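Local coordinates for protein endoglycosidase (Bacteroides thetaiotaomicron, PDB 6Q64) that probably hydrolyses glycosidic bonds of complex N-glycans, as a gut bacterial endoglycosidase of glycoside hydrolase family 18, at residues E285-W290 with T332-Y337. The protein carries 1 engineered substitution. Residues are numbered along the deposited sequence; the frame is centred on the assembly and turned at random.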
loop_
_atom_site.group_PDB
_atom_site.type_symbol
_atom_site.label_atom_id
_atom_site.label_comp_id
_atom_site.label_asym_id
_atom_site.label_seq_id
_atom_site.Cartn_x
_atom_site.Cartn_y
_atom_site.Cartn_z
ATOM N N GLU A 285 4.330 -11.615 5.480
ATOM C CA GLU A 285 5.512 -11.033 6.179
ATOM C C GLU A 285 6.782 -11.648 5.585
ATOM O O GLU A 285 7.058 -12.841 5.834
ATOM C CB GLU A 285 5.299 -11.150 7.691
ATOM C CG GLU A 285 6.529 -11.226 8.568
ATOM C CD GLU A 285 7.727 -10.352 8.266
ATOM O OE1 GLU A 285 7.881 -9.287 8.930
ATOM O OE2 GLU A 285 8.537 -10.792 7.422
ATOM N N PHE A 286 7.502 -10.837 4.812
ATOM C CA PHE A 286 8.535 -11.298 3.852
ATOM C C PHE A 286 9.951 -11.024 4.383
ATOM O O PHE A 286 10.873 -11.709 3.921
ATOM C CB PHE A 286 8.235 -10.714 2.469
ATOM C CG PHE A 286 7.703 -11.726 1.490
ATOM C CD1 PHE A 286 6.998 -12.827 1.932
ATOM C CD2 PHE A 286 7.940 -11.587 0.134
ATOM C CE1 PHE A 286 6.540 -13.774 1.041
ATOM C CE2 PHE A 286 7.467 -12.534 -0.758
ATOM C CZ PHE A 286 6.768 -13.627 -0.303
ATOM N N GLU A 287 10.104 -10.114 5.352
ATOM C CA GLU A 287 11.306 -10.025 6.221
ATOM C C GLU A 287 11.631 -11.428 6.754
ATOM O O GLU A 287 12.801 -11.790 6.761
ATOM C CB GLU A 287 11.066 -8.940 7.267
ATOM C CG GLU A 287 12.096 -8.847 8.378
ATOM C CD GLU A 287 12.087 -7.499 9.095
ATOM O OE1 GLU A 287 12.889 -6.642 8.703
ATOM O OE2 GLU A 287 11.241 -7.290 10.006
ATOM N N GLN A 288 10.640 -12.256 7.062
ATOM C CA GLN A 288 10.876 -13.606 7.639
ATOM C C GLN A 288 10.471 -14.747 6.694
ATOM O O GLN A 288 10.971 -15.848 6.892
ATOM C CB GLN A 288 10.112 -13.704 8.947
ATOM C CG GLN A 288 10.911 -13.183 10.123
ATOM C CD GLN A 288 10.257 -13.666 11.395
ATOM O OE1 GLN A 288 9.032 -13.827 11.460
ATOM N NE2 GLN A 288 11.074 -13.945 12.402
ATOM N N GLY A 289 9.583 -14.526 5.728
ATOM C CA GLY A 289 8.976 -15.631 4.965
ATOM C C GLY A 289 9.215 -15.529 3.473
ATOM O O GLY A 289 8.619 -16.348 2.738
ATOM N N TRP A 290 10.107 -14.619 3.048
ATOM C CA TRP A 290 10.517 -14.449 1.627
ATOM C C TRP A 290 10.907 -15.804 1.050
ATOM O O TRP A 290 10.628 -16.042 -0.129
ATOM C CB TRP A 290 11.657 -13.443 1.486
ATOM C CG TRP A 290 12.919 -13.854 2.180
ATOM C CD1 TRP A 290 13.248 -13.634 3.485
ATOM C CD2 TRP A 290 14.031 -14.563 1.598
ATOM N NE1 TRP A 290 14.489 -14.142 3.747
ATOM C CE2 TRP A 290 14.996 -14.715 2.611
ATOM C CE3 TRP A 290 14.302 -15.086 0.330
ATOM C CZ2 TRP A 290 16.199 -15.375 2.397
ATOM C CZ3 TRP A 290 15.492 -15.742 0.112
ATOM C CH2 TRP A 290 16.425 -15.880 1.137
ATOM N N THR A 332 3.318 -7.906 0.098
ATOM C CA THR A 332 4.387 -8.470 0.941
ATOM C C THR A 332 5.034 -7.316 1.679
ATOM O O THR A 332 5.143 -6.226 1.095
ATOM C CB THR A 332 5.355 -9.197 0.024
ATOM O OG1 THR A 332 5.555 -8.211 -0.986
ATOM C CG2 THR A 332 4.807 -10.486 -0.555
ATOM N N TYR A 333 5.340 -7.537 2.951
ATOM C CA TYR A 333 6.131 -6.610 3.799
ATOM C C TYR A 333 7.603 -6.891 3.510
ATOM O O TYR A 333 8.014 -8.062 3.636
ATOM C CB TYR A 333 5.751 -6.809 5.267
ATOM C CG TYR A 333 6.552 -6.016 6.260
ATOM C CD1 TYR A 333 6.467 -4.637 6.320
ATOM C CD2 TYR A 333 7.384 -6.659 7.159
ATOM C CE1 TYR A 333 7.205 -3.912 7.246
ATOM C CE2 TYR A 333 8.107 -5.959 8.111
ATOM C CZ TYR A 333 8.021 -4.579 8.151
ATOM O OH TYR A 333 8.767 -3.915 9.084
ATOM N N HIS A 334 8.345 -5.846 3.129
ATOM C CA HIS A 334 9.739 -5.940 2.629
ATOM C C HIS A 334 9.693 -6.854 1.407
ATOM O O HIS A 334 10.246 -7.954 1.416
ATOM C CB HIS A 334 10.688 -6.373 3.765
ATOM C CG HIS A 334 11.210 -5.232 4.587
ATOM N ND1 HIS A 334 11.044 -5.165 5.958
ATOM C CD2 HIS A 334 11.911 -4.126 4.245
ATOM C CE1 HIS A 334 11.597 -4.062 6.418
ATOM N NE2 HIS A 334 12.129 -3.407 5.386
HETATM N N MSE A 335 8.938 -6.391 0.400
HETATM C CA MSE A 335 8.693 -7.125 -0.834
HETATM C C MSE A 335 10.003 -7.501 -1.527
HETATM O O MSE A 335 10.076 -8.559 -2.149
HETATM C CB MSE A 335 7.810 -6.312 -1.789
HETATM C CG MSE A 335 8.070 -4.848 -1.777
HETATM SE SE MSE A 335 7.023 -3.910 -3.132
HETATM C CE MSE A 335 6.101 -5.153 -4.301
ATOM N N GLU A 336 11.025 -6.643 -1.380
ATOM C CA GLU A 336 12.308 -6.801 -2.055
ATOM C C GLU A 336 13.101 -8.024 -1.564
ATOM O O GLU A 336 13.982 -8.448 -2.304
ATOM C CB GLU A 336 13.156 -5.532 -1.932
ATOM C CG GLU A 336 13.689 -5.263 -0.539
ATOM C CD GLU A 336 12.810 -4.416 0.372
ATOM O OE1 GLU A 336 13.344 -3.869 1.394
ATOM O OE2 GLU A 336 11.593 -4.307 0.071
ATOM N N TYR A 337 12.782 -8.615 -0.413
ATOM C CA TYR A 337 13.449 -9.845 0.102
ATOM C C TYR A 337 13.068 -11.065 -0.751
ATOM O O TYR A 337 13.609 -12.145 -0.480
ATOM C CB TYR A 337 13.104 -10.091 1.574
ATOM C CG TYR A 337 13.802 -9.172 2.551
ATOM C CD1 TYR A 337 13.778 -7.800 2.374
ATOM C CD2 TYR A 337 14.484 -9.665 3.657
ATOM C CE1 TYR A 337 14.376 -6.936 3.274
ATOM C CE2 TYR A 337 15.110 -8.820 4.560
ATOM C CZ TYR A 337 15.044 -7.449 4.368
ATOM O OH TYR A 337 15.629 -6.571 5.230
#
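Tyr333 O is the acceptor shared by two amides across this contact: Phe286 N reaches it at 3.1 Å and Glu287 N at 3.4 Å, both weak, bent bonds. The first turn of helix 286-289 is thereby tied to the end of the neighbouring strand. Glu285 is the N-cap of that helix; its chain, bent at chi2 (41°), curls back until OE2 accepts from Gln288 N at 2.6 Å on the syn side, though well out of the carboxylate plane. The other oxygen, OE1, lies 3.2 Å from CD2 at the edge of the Tyr333 ring, with carboxylate and ring nearly perpendicular. Glu285 and Tyr333 pair in parallel where strand 280-285 passes into the helix and strand 329-333 into a short loop, these being the seventh and eighth strands of the family's TIM barrel. Thr332 CG2 makes a CH-pi contact over one face of Phe286, 3.5 Å from the ring centroid, and Ile313 of helix 311-317 touches both side chains. Farther along, Phe286 O accepts from Trp290 N, and His334 O from Tyr337 N. Tyr337 turns its ring edge toward the five-membered ring of Trp290 in an offset edge-to-face pair, planes at 63°, while Asn341 ND2 satisfies Trp290 O.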